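Local structure of CSP3 (5FIG) at residues Lys17-Cys22 with Arg43-Ile48. The protein probably stores Cu(I) in the cytosol, binding many copper ions per molecule and so protecting the bacterium against copper toxicity. Residues are numbered along the deposited sequence; the frame is centred on the assembly and turned at random.
Sequences KACNHC and RECADI
Cys19 and Cys45 bring their sulfurs together inside the four-helix bundle, where helices 6-27 and 36-57 run antiparallel. The axes of the short segments 17-22 and 43-48 pass 8.5 Å apart at 150°, close enough for Cys19 and Ala46 to bring their CA atoms within 5.7 Å. A chi1 of -74° carries the sulfur of Cys19 toward helix 36-57. Cys45 keeps its sulfur opposite its own N (chi1 -174°), which lays its CB-SG bond across the approaching thiol. Cys19 SG thus meets the flank of that bond, 3.7 Å from Cys45 SG and 3.8 Å from Cys45 CB, a contact and not a disulfide. Around them lie further cysteines: Cys92 and Cys96 of helix 89-107 touch Cys19, while Cys74 and Cys77 of helix 63-81 touch Cys45. Such a cysteine-lined interior, here without metal, is consistent with a core that takes up Cu(I) through thiolates. Ala46, its CB pointing toward the other helix, sits at the closest CA pair, with Cys19 CB 4.1 Å from Ala46 CB. The carboxamide of Asn20 reaches the same methyl, and its two ends serve different partners. ND2 donates to Gln57 OE1 of the third subunit, and the side chain also packs on Arg43 of the second subunit. The oxygen is turned to the helix pair, Asn20 OD1 resting 3.3 Å from Ala46 CB.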
# COMPACT_ATOMS: atom_id res chain seq x y z
N LYS B 17 3.87 0.58 13.63
CA LYS B 17 5.20 0.59 14.15
C LYS B 17 5.50 -0.74 14.84
O LYS B 17 6.53 -1.34 14.67
CB LYS B 17 5.37 1.76 15.12
CG LYS B 17 6.73 1.85 15.76
CD LYS B 17 6.82 3.07 16.68
CE LYS B 17 8.20 3.11 17.30
NZ LYS B 17 8.37 4.16 18.34
N ALA B 18 4.62 -1.13 15.75
CA ALA B 18 4.87 -2.34 16.55
C ALA B 18 4.92 -3.61 15.72
O ALA B 18 5.77 -4.46 15.93
CB ALA B 18 3.80 -2.46 17.66
N CYS B 19 4.00 -3.71 14.77
CA CYS B 19 3.94 -4.86 13.84
C CYS B 19 5.13 -4.92 12.96
O CYS B 19 5.74 -6.00 12.78
CB CYS B 19 2.65 -4.79 12.95
SG CYS B 19 1.15 -5.23 13.88
N ASN B 20 5.54 -3.76 12.41
CA ASN B 20 6.77 -3.76 11.58
C ASN B 20 8.04 -4.10 12.37
O ASN B 20 8.92 -4.80 11.90
CB ASN B 20 6.93 -2.41 10.86
CG ASN B 20 5.99 -2.24 9.71
OD1 ASN B 20 5.65 -3.21 9.08
ND2 ASN B 20 5.55 -1.00 9.42
N HIS B 21 8.14 -3.57 13.60
CA HIS B 21 9.22 -3.94 14.47
C HIS B 21 9.25 -5.43 14.82
O HIS B 21 10.31 -6.05 14.83
CB HIS B 21 9.19 -3.08 15.77
CG HIS B 21 9.68 -1.68 15.52
ND1 HIS B 21 9.51 -0.68 16.45
CD2 HIS B 21 10.26 -1.08 14.44
CE1 HIS B 21 10.00 0.46 16.00
NE2 HIS B 21 10.47 0.25 14.78
N CYS B 22 8.09 -5.97 15.14
CA CYS B 22 7.95 -7.38 15.45
C CYS B 22 8.34 -8.25 14.24
O CYS B 22 9.05 -9.25 14.36
CB CYS B 22 6.50 -7.66 15.91
SG CYS B 22 6.14 -9.31 16.53
N ARG B 43 2.78 -8.59 8.85
CA ARG B 43 2.75 -7.96 7.53
C ARG B 43 1.34 -7.49 7.16
O ARG B 43 1.14 -6.33 6.78
CB ARG B 43 3.30 -8.91 6.46
CG ARG B 43 3.19 -8.36 5.06
CD ARG B 43 3.56 -9.37 4.02
NE ARG B 43 3.54 -8.81 2.68
CZ ARG B 43 3.71 -9.50 1.56
NH1 ARG B 43 3.96 -10.80 1.59
NH2 ARG B 43 3.66 -8.85 0.42
N GLU B 44 0.36 -8.37 7.35
CA GLU B 44 -1.01 -8.04 7.00
C GLU B 44 -1.56 -6.89 7.83
O GLU B 44 -2.27 -5.98 7.33
CB GLU B 44 -1.90 -9.34 7.18
CG GLU B 44 -1.59 -10.33 6.10
CD GLU B 44 -2.69 -11.37 6.03
OE1 GLU B 44 -3.85 -11.04 6.33
OE2 GLU B 44 -2.38 -12.55 5.74
N CYS B 45 -1.22 -6.90 9.13
CA CYS B 45 -1.77 -5.92 10.07
C CYS B 45 -1.14 -4.54 9.84
O CYS B 45 -1.86 -3.54 9.71
CB CYS B 45 -1.53 -6.40 11.47
SG CYS B 45 -2.31 -5.34 12.70
N ALA B 46 0.16 -4.52 9.64
CA ALA B 46 0.84 -3.23 9.29
C ALA B 46 0.27 -2.62 8.01
O ALA B 46 0.01 -1.40 7.92
CB ALA B 46 2.31 -3.43 9.11
N ASP B 47 0.02 -3.47 7.02
CA ASP B 47 -0.53 -2.99 5.76
C ASP B 47 -1.95 -2.43 5.89
O ASP B 47 -2.29 -1.37 5.31
CB ASP B 47 -0.48 -4.10 4.67
CG ASP B 47 0.96 -4.48 4.24
OD1 ASP B 47 1.98 -3.83 4.62
OD2 ASP B 47 1.07 -5.42 3.42
N ILE B 48 -2.82 -3.14 6.60
CA ILE B 48 -4.19 -2.66 6.75
C ILE B 48 -4.25 -1.41 7.62
O ILE B 48 -5.14 -0.58 7.43
CB ILE B 48 -5.18 -3.76 7.26
CG1 ILE B 48 -6.65 -3.37 7.14
CG2 ILE B 48 -4.97 -4.12 8.71
CD1 ILE B 48 -7.16 -3.28 5.72